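Local coordinates for cephalosporin acylase (Bacillus halodurans, PDB 2NLZ), which is of unsettled function but, as an N-terminal nucleophile hydrolase of the gamma-glutamyltranspeptidase family, probably cleaves amide bonds, perhaps those of cephalosporin side chains, at residues V26-P31 / I52-A57; L38-A43 / I48-A53; L58-P63 / Q202-T207; A74-K79 / A127-M132. The protein carries 1 engineered substitution. One frame throughout, in Å; residues are numbered along the deposited sequence.

Interaction 1: V26-P31 / I52-A57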
loop_
_atom_site.group_PDB
_atom_site.type_symbol
_atom_site.label_atom_id
_atom_site.label_comp_id
_atom_site.label_asym_id
_atom_site.label_seq_id
_atom_site.Cartn_x
_atom_site.Cartn_y
_atom_site.Cartn_z
ATOM N N VAL D 26 -23.334 -8.670 -20.653
ATOM C CA VAL D 26 -24.221 -8.085 -19.664
ATOM C C VAL D 26 -23.384 -7.737 -18.448
ATOM O O VAL D 26 -22.560 -8.546 -18.009
ATOM C CB VAL D 26 -25.356 -9.052 -19.281
ATOM C CG1 VAL D 26 -26.242 -8.443 -18.227
ATOM C CG2 VAL D 26 -26.172 -9.379 -20.490
ATOM N N ALA D 27 -23.581 -6.525 -17.934
ATOM C CA ALA D 27 -22.843 -6.036 -16.791
ATOM C C ALA D 27 -23.790 -5.371 -15.797
ATOM O O ALA D 27 -24.423 -4.347 -16.091
ATOM C CB ALA D 27 -21.745 -5.079 -17.229
ATOM N N THR D 28 -23.891 -5.972 -14.620
ATOM C CA THR D 28 -24.783 -5.473 -13.587
ATOM C C THR D 28 -24.352 -5.900 -12.174
ATOM O O THR D 28 -23.396 -6.670 -11.998
ATOM C CB THR D 28 -26.249 -5.894 -13.848
ATOM O OG1 THR D 28 -27.120 -5.184 -12.954
ATOM C CG2 THR D 28 -26.414 -7.415 -13.685
ATOM N N SER D 29 -25.097 -5.402 -11.187
ATOM C CA SER D 29 -24.766 -5.551 -9.788
ATOM C C SER D 29 -25.256 -6.841 -9.144
ATOM O O SER D 29 -25.101 -7.017 -7.936
ATOM C CB SER D 29 -25.330 -4.366 -9.018
ATOM O OG SER D 29 -26.737 -4.354 -9.098
ATOM N N GLN D 30 -25.852 -7.742 -9.913
ATOM C CA GLN D 30 -26.262 -9.019 -9.332
ATOM C C GLN D 30 -25.989 -10.134 -10.318
ATOM O O GLN D 30 -26.562 -10.123 -11.398
ATOM C CB GLN D 30 -27.743 -8.980 -8.976
ATOM C CG GLN D 30 -28.093 -9.739 -7.712
ATOM C CD GLN D 30 -27.430 -9.154 -6.473
ATOM O OE1 GLN D 30 -26.916 -9.892 -5.627
ATOM N NE2 GLN D 30 -27.436 -7.824 -6.357
ATOM N N PRO D 31 -25.110 -11.094 -9.957
ATOM C CA PRO D 31 -24.584 -12.074 -10.922
ATOM C C PRO D 31 -25.671 -12.900 -11.614
ATOM O O PRO D 31 -25.582 -13.143 -12.826
ATOM C CB PRO D 31 -23.676 -12.965 -10.069
ATOM C CG PRO D 31 -23.339 -12.142 -8.881
ATOM C CD PRO D 31 -24.567 -11.318 -8.610
ATOM N N ILE D 52 -34.022 -5.728 -20.383
ATOM C CA ILE D 52 -35.310 -5.946 -19.721
ATOM C C ILE D 52 -35.229 -7.188 -18.837
ATOM O O ILE D 52 -35.686 -7.174 -17.707
ATOM C CB ILE D 52 -36.467 -6.045 -20.740
ATOM C CG1 ILE D 52 -36.571 -4.755 -21.560
ATOM C CG2 ILE D 52 -37.791 -6.292 -20.046
ATOM C CD1 ILE D 52 -37.351 -4.899 -22.859
ATOM N N ALA D 53 -34.599 -8.240 -19.337
ATOM C CA ALA D 53 -34.420 -9.455 -18.549
ATOM C C ALA D 53 -33.727 -9.158 -17.227
ATOM O O ALA D 53 -34.210 -9.516 -16.152
ATOM C CB ALA D 53 -33.635 -10.490 -19.333
ATOM N N THR D 54 -32.604 -8.467 -17.332
ATOM C CA THR D 54 -31.786 -8.102 -16.200
ATOM C C THR D 54 -32.477 -7.114 -15.258
ATOM O O THR D 54 -32.310 -7.200 -14.045
ATOM C CB THR D 54 -30.470 -7.488 -16.696
ATOM O OG1 THR D 54 -29.931 -8.303 -17.747
ATOM C CG2 THR D 54 -29.467 -7.387 -15.565
ATOM N N ALA D 55 -33.247 -6.180 -15.815
ATOM C CA ALA D 55 -33.900 -5.156 -15.007
ATOM C C ALA D 55 -34.952 -5.790 -14.124
ATOM O O ALA D 55 -34.982 -5.566 -12.911
ATOM C CB ALA D 55 -34.519 -4.092 -15.887
ATOM N N THR D 56 -35.802 -6.600 -14.747
ATOM C CA THR D 56 -36.884 -7.284 -14.048
ATOM C C THR D 56 -36.335 -8.307 -13.064
ATOM O O THR D 56 -36.930 -8.528 -12.010
ATOM C CB THR D 56 -37.862 -7.982 -15.021
ATOM O OG1 THR D 56 -37.128 -8.784 -15.954
ATOM C CG2 THR D 56 -38.685 -6.961 -15.773
ATOM N N ALA D 57 -35.210 -8.929 -13.421
ATOM C CA ALA D 57 -34.516 -9.846 -12.519
ATOM C C ALA D 57 -34.075 -9.139 -11.247
ATOM O O ALA D 57 -34.285 -9.659 -10.152
ATOM C CB ALA D 57 -33.327 -10.496 -13.207
#

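Interaction 2: L38-A43 / I48-A53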
loop_
_atom_site.group_PDB
_atom_site.type_symbol
_atom_site.label_atom_id
_atom_site.label_comp_id
_atom_site.label_asym_id
_atom_site.label_seq_id
_atom_site.Cartn_x
_atom_site.Cartn_y
_atom_site.Cartn_z
ATOM N N LEU D 38 -28.022 -13.000 -20.161
ATOM C CA LEU D 38 -27.339 -14.004 -20.956
ATOM C C LEU D 38 -28.288 -15.068 -21.489
ATOM O O LEU D 38 -28.212 -15.434 -22.659
ATOM C CB LEU D 38 -26.243 -14.665 -20.135
ATOM C CG LEU D 38 -24.809 -14.223 -20.412
ATOM C CD1 LEU D 38 -24.674 -12.713 -20.606
ATOM C CD2 LEU D 38 -23.940 -14.705 -19.281
ATOM N N ASP D 39 -29.185 -15.555 -20.630
ATOM C CA ASP D 39 -30.168 -16.564 -21.024
ATOM C C ASP D 39 -31.115 -16.044 -22.094
ATOM O O ASP D 39 -31.597 -16.815 -22.929
ATOM C CB ASP D 39 -30.982 -17.029 -19.823
ATOM C CG ASP D 39 -30.146 -17.775 -18.804
ATOM O OD1 ASP D 39 -30.670 -18.027 -17.689
ATOM O OD2 ASP D 39 -28.971 -18.099 -19.116
ATOM N N ILE D 40 -31.383 -14.741 -22.063
ATOM C CA ILE D 40 -32.278 -14.139 -23.033
ATOM C C ILE D 40 -31.567 -13.958 -24.366
ATOM O O ILE D 40 -32.156 -14.176 -25.428
ATOM C CB ILE D 40 -32.906 -12.837 -22.497
ATOM C CG1 ILE D 40 -34.299 -13.133 -21.951
ATOM C CG2 ILE D 40 -33.032 -11.792 -23.580
ATOM C CD1 ILE D 40 -34.317 -14.152 -20.820
ATOM N N LEU D 41 -30.293 -13.589 -24.298
ATOM C CA LEU D 41 -29.438 -13.540 -25.474
ATOM C C LEU D 41 -29.396 -14.928 -26.129
ATOM O O LEU D 41 -29.528 -15.035 -27.349
ATOM C CB LEU D 41 -28.038 -13.054 -25.085
ATOM C CG LEU D 41 -27.513 -11.638 -25.381
ATOM C CD1 LEU D 41 -28.592 -10.623 -25.655
ATOM C CD2 LEU D 41 -26.657 -11.162 -24.217
ATOM N N LYS D 42 -29.247 -15.973 -25.306
ATOM C CA LYS D 42 -29.315 -17.380 -25.749
ATOM C C LYS D 42 -30.577 -17.714 -26.520
ATOM O O LYS D 42 -30.513 -18.323 -27.585
ATOM C CB LYS D 42 -29.219 -18.349 -24.564
ATOM C CG LYS D 42 -27.949 -19.166 -24.524
ATOM C CD LYS D 42 -27.761 -19.802 -23.157
ATOM C CE LYS D 42 -26.303 -20.192 -22.938
ATOM N NZ LYS D 42 -25.932 -20.159 -21.494
ATOM N N ALA D 43 -31.723 -17.309 -25.978
ATOM C CA ALA D 43 -33.013 -17.632 -26.579
ATOM C C ALA D 43 -33.400 -16.669 -27.705
ATOM O O ALA D 43 -34.580 -16.494 -27.998
ATOM C CB ALA D 43 -34.100 -17.688 -25.507
ATOM N N ILE D 48 -31.468 -5.178 -25.987
ATOM C CA ILE D 48 -32.646 -4.569 -25.372
ATOM C C ILE D 48 -33.403 -5.625 -24.568
ATOM O O ILE D 48 -33.714 -5.424 -23.387
ATOM C CB ILE D 48 -33.582 -3.919 -26.426
ATOM C CG1 ILE D 48 -32.921 -2.702 -27.075
ATOM C CG2 ILE D 48 -34.900 -3.496 -25.807
ATOM C CD1 ILE D 48 -32.188 -3.000 -28.385
ATOM N N ASP D 49 -33.682 -6.757 -25.208
ATOM C CA ASP D 49 -34.322 -7.869 -24.526
ATOM C C ASP D 49 -33.566 -8.187 -23.251
ATOM O O ASP D 49 -34.160 -8.225 -22.174
ATOM C CB ASP D 49 -34.375 -9.102 -25.421
ATOM C CG ASP D 49 -35.339 -8.950 -26.576
ATOM O OD1 ASP D 49 -36.533 -8.659 -26.333
ATOM O OD2 ASP D 49 -34.898 -9.146 -27.726
ATOM N N ALA D 50 -32.250 -8.376 -23.378
ATOM C CA ALA D 50 -31.371 -8.688 -22.239
ATOM C C ALA D 50 -31.437 -7.655 -21.113
ATOM O O ALA D 50 -31.388 -8.012 -19.938
ATOM C CB ALA D 50 -29.932 -8.875 -22.705
ATOM N N ALA D 51 -31.546 -6.380 -21.488
ATOM C CA ALA D 51 -31.639 -5.301 -20.535
ATOM C C ALA D 51 -32.908 -5.455 -19.706
ATOM O O ALA D 51 -32.871 -5.346 -18.480
ATOM C CB ALA D 51 -31.625 -3.978 -21.255
ATOM N N ILE D 52 -34.022 -5.728 -20.383
ATOM C CA ILE D 52 -35.310 -5.946 -19.721
ATOM C C ILE D 52 -35.229 -7.188 -18.837
ATOM O O ILE D 52 -35.686 -7.174 -17.707
ATOM C CB ILE D 52 -36.467 -6.045 -20.740
ATOM C CG1 ILE D 52 -36.571 -4.755 -21.560
ATOM C CG2 ILE D 52 -37.791 -6.292 -20.046
ATOM C CD1 ILE D 52 -37.351 -4.899 -22.859
ATOM N N ALA D 53 -34.599 -8.240 -19.337
ATOM C CA ALA D 53 -34.420 -9.455 -18.549
ATOM C C ALA D 53 -33.727 -9.158 -17.227
ATOM O O ALA D 53 -34.210 -9.516 -16.152
ATOM C CB ALA D 53 -33.635 -10.490 -19.333
#

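Interaction 3: L58-P63 / Q202-T207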
loop_
_atom_site.group_PDB
_atom_site.type_symbol
_atom_site.label_atom_id
_atom_site.label_comp_id
_atom_site.label_asym_id
_atom_site.label_seq_id
_atom_site.Cartn_x
_atom_site.Cartn_y
_atom_site.Cartn_z
ATOM N N LEU D 58 -33.495 -7.944 -11.412
ATOM C CA LEU D 58 -33.004 -7.105 -10.307
ATOM C C LEU D 58 -34.111 -6.698 -9.346
ATOM O O LEU D 58 -33.875 -6.460 -8.160
ATOM C CB LEU D 58 -32.312 -5.848 -10.853
ATOM C CG LEU D 58 -30.938 -6.030 -11.501
ATOM C CD1 LEU D 58 -30.555 -4.849 -12.390
ATOM C CD2 LEU D 58 -29.867 -6.287 -10.461
ATOM N N THR D 59 -35.322 -6.610 -9.889
ATOM C CA THR D 59 -36.527 -6.300 -9.132
ATOM C C THR D 59 -36.776 -7.334 -8.034
ATOM O O THR D 59 -37.336 -7.022 -6.987
ATOM C CB THR D 59 -37.707 -6.163 -10.088
ATOM O OG1 THR D 59 -38.125 -4.798 -10.118
ATOM C CG2 THR D 59 -38.875 -7.039 -9.681
ATOM N N VAL D 60 -36.309 -8.554 -8.272
ATOM C CA VAL D 60 -36.456 -9.636 -7.328
ATOM C C VAL D 60 -35.156 -9.879 -6.574
ATOM O O VAL D 60 -35.180 -10.178 -5.381
ATOM C CB VAL D 60 -36.863 -10.933 -8.042
ATOM C CG1 VAL D 60 -36.882 -12.105 -7.057
ATOM C CG2 VAL D 60 -38.218 -10.763 -8.763
ATOM N N LEU D 61 -34.029 -9.719 -7.271
ATOM C CA LEU D 61 -32.716 -10.135 -6.766
ATOM C C LEU D 61 -32.020 -9.121 -5.878
ATOM O O LEU D 61 -31.190 -9.487 -5.036
ATOM C CB LEU D 61 -31.798 -10.527 -7.916
ATOM C CG LEU D 61 -32.237 -11.767 -8.689
ATOM C CD1 LEU D 61 -31.574 -11.800 -10.050
ATOM C CD2 LEU D 61 -31.942 -13.021 -7.869
ATOM N N GLU D 62 -32.361 -7.852 -6.063
ATOM C CA GLU D 62 -31.823 -6.779 -5.220
ATOM C C GLU D 62 -32.920 -5.802 -4.762
ATOM O O GLU D 62 -32.944 -4.652 -5.196
ATOM C CB GLU D 62 -30.720 -6.034 -5.971
ATOM C CG GLU D 62 -29.825 -5.193 -5.096
ATOM C CD GLU D 62 -28.691 -4.540 -5.864
ATOM O OE1 GLU D 62 -28.449 -3.335 -5.654
ATOM O OE2 GLU D 62 -28.041 -5.228 -6.676
ATOM N N PRO D 63 -33.820 -6.252 -3.860
ATOM C CA PRO D 63 -34.986 -5.451 -3.464
ATOM C C PRO D 63 -34.624 -4.246 -2.607
ATOM O O PRO D 63 -35.464 -3.392 -2.343
ATOM C CB PRO D 63 -35.837 -6.432 -2.650
ATOM C CG PRO D 63 -35.218 -7.781 -2.880
ATOM C CD PRO D 63 -33.789 -7.537 -3.147
ATOM N N GLN D 202 -43.889 -15.061 -3.813
ATOM C CA GLN D 202 -44.949 -15.450 -4.740
ATOM C C GLN D 202 -45.637 -14.224 -5.313
ATOM O O GLN D 202 -46.076 -14.236 -6.460
ATOM C CB GLN D 202 -45.984 -16.360 -4.071
ATOM C CG GLN D 202 -45.947 -17.814 -4.533
ATOM C CD GLN D 202 -46.268 -18.003 -6.022
ATOM O OE1 GLN D 202 -46.884 -17.140 -6.662
ATOM N NE2 GLN D 202 -45.857 -19.144 -6.573
ATOM N N GLY D 203 -45.716 -13.173 -4.504
ATOM C CA GLY D 203 -46.267 -11.906 -4.936
ATOM C C GLY D 203 -45.542 -11.385 -6.161
ATOM O O GLY D 203 -46.167 -11.125 -7.194
ATOM N N HIS D 204 -44.222 -11.258 -6.042
ATOM C CA HIS D 204 -43.370 -10.791 -7.135
ATOM C C HIS D 204 -43.555 -11.605 -8.407
ATOM O O HIS D 204 -43.651 -11.043 -9.493
ATOM C CB HIS D 204 -41.902 -10.820 -6.722
ATOM C CG HIS D 204 -41.469 -9.626 -5.932
ATOM N ND1 HIS D 204 -41.840 -9.427 -4.621
ATOM C CD2 HIS D 204 -40.678 -8.579 -6.262
ATOM C CE1 HIS D 204 -41.296 -8.308 -4.179
ATOM N NE2 HIS D 204 -40.591 -7.770 -5.158
ATOM N N ALA D 205 -43.615 -12.927 -8.258
ATOM C CA ALA D 205 -43.858 -13.825 -9.381
ATOM C C ALA D 205 -45.191 -13.552 -10.089
ATOM O O ALA D 205 -45.219 -13.409 -11.317
ATOM C CB ALA D 205 -43.795 -15.253 -8.918
ATOM N N ASP D 206 -46.273 -13.475 -9.305
ATOM C CA ASP D 206 -47.632 -13.259 -9.818
ATOM C C ASP D 206 -47.747 -11.975 -10.626
ATOM O O ASP D 206 -48.280 -11.967 -11.745
ATOM C CB ASP D 206 -48.649 -13.228 -8.667
ATOM C CG ASP D 206 -48.843 -14.591 -8.016
ATOM O OD1 ASP D 206 -48.515 -15.614 -8.651
ATOM O OD2 ASP D 206 -49.321 -14.634 -6.862
ATOM N N THR D 207 -47.231 -10.895 -10.055
ATOM C CA THR D 207 -47.347 -9.598 -10.693
ATOM C C THR D 207 -46.448 -9.475 -11.930
ATOM O O THR D 207 -46.849 -8.871 -12.931
ATOM C CB THR D 207 -47.153 -8.437 -9.692
ATOM O OG1 THR D 207 -47.174 -7.193 -10.391
ATOM C CG2 THR D 207 -45.859 -8.554 -8.995
HETATM O O HOH W 1 -38.934 -5.407 -4.839
#

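Interaction 4: A74-K79 / A127-M132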
loop_
_atom_site.group_PDB
_atom_site.type_symbol
_atom_site.label_atom_id
_atom_site.label_comp_id
_atom_site.label_asym_id
_atom_site.label_seq_id
_atom_site.Cartn_x
_atom_site.Cartn_y
_atom_site.Cartn_z
ATOM N N ALA D 74 -33.495 4.903 -19.827
ATOM C CA ALA D 74 -32.636 4.159 -20.759
ATOM C C ALA D 74 -32.071 4.991 -21.892
ATOM O O ALA D 74 -32.751 5.863 -22.437
ATOM C CB ALA D 74 -33.355 2.937 -21.318
ATOM N N LEU D 75 -30.807 4.727 -22.209
ATOM C CA LEU D 75 -30.215 5.164 -23.457
ATOM C C LEU D 75 -29.920 3.907 -24.251
ATOM O O LEU D 75 -29.094 3.086 -23.846
ATOM C CB LEU D 75 -28.947 5.991 -23.237
ATOM C CG LEU D 75 -29.134 7.495 -22.986
ATOM C CD1 LEU D 75 -27.815 8.205 -22.749
ATOM C CD2 LEU D 75 -29.864 8.129 -24.153
ATOM N N VAL D 76 -30.622 3.737 -25.365
ATOM C CA VAL D 76 -30.458 2.533 -26.178
ATOM C C VAL D 76 -29.938 2.872 -27.574
ATOM O O VAL D 76 -30.480 3.737 -28.264
ATOM C CB VAL D 76 -31.762 1.658 -26.200
ATOM C CG1 VAL D 76 -32.992 2.529 -26.252
ATOM C CG2 VAL D 76 -31.758 0.698 -27.362
ATOM N N TRP D 77 -28.848 2.216 -27.953
ATOM C CA TRP D 77 -28.294 2.378 -29.293
ATOM C C TRP D 77 -28.675 1.197 -30.141
ATOM O O TRP D 77 -28.282 0.067 -29.859
ATOM C CB TRP D 77 -26.774 2.475 -29.269
ATOM C CG TRP D 77 -26.157 2.696 -30.628
ATOM C CD1 TRP D 77 -25.837 1.741 -31.566
ATOM C CD2 TRP D 77 -25.753 3.954 -31.190
ATOM N NE1 TRP D 77 -25.263 2.335 -32.670
ATOM C CE2 TRP D 77 -25.200 3.689 -32.462
ATOM C CE3 TRP D 77 -25.801 5.282 -30.736
ATOM C CZ2 TRP D 77 -24.707 4.699 -33.279
ATOM C CZ3 TRP D 77 -25.318 6.281 -31.553
ATOM C CH2 TRP D 77 -24.780 5.987 -32.808
ATOM N N THR D 78 -29.426 1.476 -31.195
ATOM C CA THR D 78 -29.885 0.445 -32.101
ATOM C C THR D 78 -30.124 1.076 -33.461
ATOM O O THR D 78 -30.636 2.206 -33.542
ATOM C CB THR D 78 -31.156 -0.258 -31.552
ATOM O OG1 THR D 78 -31.594 -1.260 -32.472
ATOM C CG2 THR D 78 -32.275 0.742 -31.296
ATOM N N LYS D 79 -29.748 0.340 -34.514
ATOM C CA LYS D 79 -29.820 0.789 -35.922
ATOM C C LYS D 79 -29.098 2.121 -36.129
ATOM O O LYS D 79 -29.670 3.059 -36.695
ATOM C CB LYS D 79 -31.273 0.918 -36.448
ATOM C CG LYS D 79 -32.382 0.150 -35.701
ATOM C CD LYS D 79 -32.637 -1.246 -36.257
ATOM C CE LYS D 79 -33.817 -1.894 -35.537
ATOM N NZ LYS D 79 -34.151 -3.237 -36.084
ATOM N N ALA D 127 -42.162 -2.611 -21.134
ATOM C CA ALA D 127 -43.038 -2.940 -22.260
ATOM C C ALA D 127 -42.717 -2.167 -23.541
ATOM O O ALA D 127 -42.572 -2.773 -24.613
ATOM C CB ALA D 127 -44.490 -2.730 -21.873
ATOM N N GLU D 128 -42.609 -0.842 -23.423
ATOM C CA GLU D 128 -42.273 0.012 -24.559
ATOM C C GLU D 128 -40.904 -0.298 -25.161
ATOM O O GLU D 128 -40.721 -0.190 -26.375
ATOM C CB GLU D 128 -42.347 1.492 -24.181
ATOM C CG GLU D 128 -43.632 2.194 -24.634
ATOM C CD GLU D 128 -43.667 2.517 -26.120
ATOM O OE1 GLU D 128 -42.621 2.882 -26.690
ATOM O OE2 GLU D 128 -44.759 2.415 -26.714
ATOM N N LEU D 129 -39.955 -0.679 -24.314
ATOM C CA LEU D 129 -38.625 -1.046 -24.768
ATOM C C LEU D 129 -38.702 -2.328 -25.587
ATOM O O LEU D 129 -38.046 -2.447 -26.621
ATOM C CB LEU D 129 -37.708 -1.241 -23.566
ATOM C CG LEU D 129 -36.284 -0.686 -23.550
ATOM C CD1 LEU D 129 -36.082 0.406 -24.566
ATOM C CD2 LEU D 129 -35.992 -0.154 -22.155
ATOM N N ALA D 130 -39.526 -3.267 -25.123
ATOM C CA ALA D 130 -39.709 -4.558 -25.781
ATOM C C ALA D 130 -40.411 -4.391 -27.117
ATOM O O ALA D 130 -39.930 -4.879 -28.144
ATOM C CB ALA D 130 -40.498 -5.501 -24.889
ATOM N N LYS D 131 -41.545 -3.689 -27.083
ATOM C CA LYS D 131 -42.358 -3.436 -28.263
ATOM C C LYS D 131 -41.553 -2.762 -29.372
ATOM O O LYS D 131 -41.628 -3.163 -30.532
ATOM C CB LYS D 131 -43.593 -2.594 -27.888
ATOM C CG LYS D 131 -44.486 -2.161 -29.071
ATOM C CD LYS D 131 -45.947 -1.907 -28.656
ATOM C CE LYS D 131 -46.190 -0.486 -28.142
ATOM N NZ LYS D 131 -46.341 0.500 -29.247
ATOM N N MET D 132 -40.756 -1.765 -29.010
ATOM C CA MET D 132 -40.126 -0.940 -30.020
ATOM C C MET D 132 -38.828 -1.517 -30.574
ATOM O O MET D 132 -38.586 -1.434 -31.779
ATOM C CB MET D 132 -39.917 0.487 -29.503
ATOM C CG MET D 132 -39.951 1.567 -30.591
ATOM S SD MET D 132 -41.563 2.359 -30.826
ATOM C CE MET D 132 -42.440 1.170 -31.852
#

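Interaction 1: V26-P31 / I52-A57
Thr-54, on the helix, meets both Val-26 and Thr-28 of the strand, and its two branches divide the work. Its methyl CG2 stands tip to tip with the methyl of Thr-28, CG2 to CG2 at 3.6 Å, and lies 3.9 Å from Thr-28 CB. Its other branch, OG1, lies 3.7 Å from Val-26 CG1, a van der Waals contact with no hydrogen bond. With chi1 at -46°, OG1 sits beside the backbone N and grazes Val-26 while bonding back to the carbonyl O of Ala-50 one turn earlier; CG2, anti to the backbone N, points at Thr-28. The contact joins strand 24-28 to helix 47-61, a strand-on-helix layer of the alpha-beta-beta-alpha sandwich expected of an N-terminal nucleophile hydrolase. On the strand side, Val-26 carries CG1 anti to its N (chi1 178°), which aims that methyl at Thr-54. Thr-28 puts its methyl between the backbone N and the carbonyl carbon, where it can reach the helix, and its OG1 is hydrogen-bonded to the carbonyl O of Tyr-360 on the adjoining strand 359-365. The two threonines thus meet through carbon while each hydroxyl is satisfied by a backbone carbonyl elsewhere. Leu-361 touches Thr-28 and Thr-54 alike, and Ala-33 of helix 31-42 packs against the same pair.

Interaction 2: L38-A43 / I48-A53
Ile-40 and Ala-50 mark the point where the helices come nearest, CA to CA 5.6 Å. The axes of 38-42 and 48-53 approach to 8.2 Å, and their N-to-C directions differ by 144°, so these two segments run roughly antiparallel, about 36° off, as parts of the two arms of a helical hairpin, with a short turn between helix 31-42 and helix 47-61. The small residues Ala-50 and Ala-53 present only methyls to the facing helix. Ile-40 fills the groove between them: its CG2 lies 3.5 Å from the backbone N of Ala-50 and equally close to Asp-49 CB, while CG1 rests 3.8 Å from Ala-53 CB. The Ile-40 and Asp-49 side chains cross at about a right angle. The next residue, Leu-41, brings CD1 to 3.7 Å from Ala-50 CB. Were Ile-40 cut back to an alanine, a gap would probably open beside Ala-53, and Asp-49 CB and the backbone of Ala-50 would lose their packing partner. Beyond the pair, Leu-136 and Ser-141 also touch Ile-40, and on the outer side of helix 31-42 Asp-39 and Lys-42 form reciprocal salt bridges with Lys-42 and Asp-39 of the second subunit. Asp-49 joins the contact through its carbon alone. With chi1 at -70° its CG lies beside the backbone N, and the buried carboxylate takes hydrogen bonds from the backbone N atoms of Asn-46, Asn-135 and Leu-136; these could help stabilise a negative charge, while the interface between the helices itself remains apolar.

Interaction 3: L58-P63 / Q202-T207
His-204 reaches from its helix to Thr-59 and Val-60 with the CD2 corner of its imidazole. That carbon is 3.8 Å from the carbonyl O of Thr-59, 4.1 Å from Val-60 CG2 and 4.2 Å from Thr-59 CG2; the carbonyl and the valine methyl both approach the ring obliquely. The valine and histidine side chains run antiparallel, flank to flank. No direct hydrogen bond links the segments, but a water bridges them: it donates to Thr-59 O at 3.1 Å and lies in the ring plane at the edge, 2.9 Å from His-204 NE2. Farther out, Ser-201 OG is hydrogen-bonded to ND1 just ahead of helix 202-212, so both ring nitrogens have a partner and the rotation of the imidazole is probably fixed. A chi1 of -82° places CG beside the backbone N and sends the ring across to helix 47-61. There the carbonyl of Val-60 is held by Tyr-153 OH. The contact ties the C-terminal end of helix 47-61 to the start of helix 202-212. Ala-149 of helix 143-151 packs against both Val-60 and His-204, while Ile-68, in the loop leading to strand 71-78, touches Thr-59 and Thr-207.

Interaction 4: A74-K79 / A127-M132
Leu-129 of helix 122-133 meets Ala-74 and Val-76 of strand 71-78, a helix packed on a strand, as in the layered N-terminal nucleophile hydrolase fold. Packing between the segments is wholly apolar and carried by methyls. The two branches of the leucine separate over the strand: CD2 lies 4.1 Å from Ala-74 CB, and CD1 lies 4.1 Å from Val-76 CG1. Ala-74 and Val-76 are two residues apart and so present their side chains on the same side of the strand, where one leucine can span both. Ile-48 of helix 47-61 touches both Val-76 and Leu-129, and Trp-251 of strand 250-259 does the same, adding to this buried patch.

Backbone hydrogen bonds hold the strand in place from its two edges: Ala-74 and Val-76 pair with Leu-85 and His-83, whereas Leu-75 and Trp-77 pair with Ser-372 and Met-370. Polar side chains work around the apolar centre. Glu-128 accepts a hydrogen bond at OE1 from Trp-251 NE1, linking the helix to strand 250-259, and its OE2 forms a salt bridge with Lys-131 NZ at 3.5 Å within the helix. In Val-76 a chi1 of 38° sets CG1 between the backbone N and the carbonyl carbon, turned to face CD1 of Leu-129.

How the interactions relate
Helix 47-61 connects the set: interactions 1, 2 and 3 all lie on it, and interaction 4 meets it through Leu-129. Along this helix, interaction 2 falls near the start, interaction 1 in the middle and interaction 3 at the end. Interactions 1 and 2 have centres 9 Å apart, share Ile-52 and Ala-53, and touch where Val-26 packs on Leu-38. Centre to centre, interaction 3 lies about 13 Å from interaction 1, joined to it by Glu-62 with Ser-29, and interaction 4 about 13 Å from interaction 2, within the chain loop that interaction 3 closes. One helix thus packs against strand 24-28 and helices 31-42, 122-133 and 202-212, with strand 71-78 alongside.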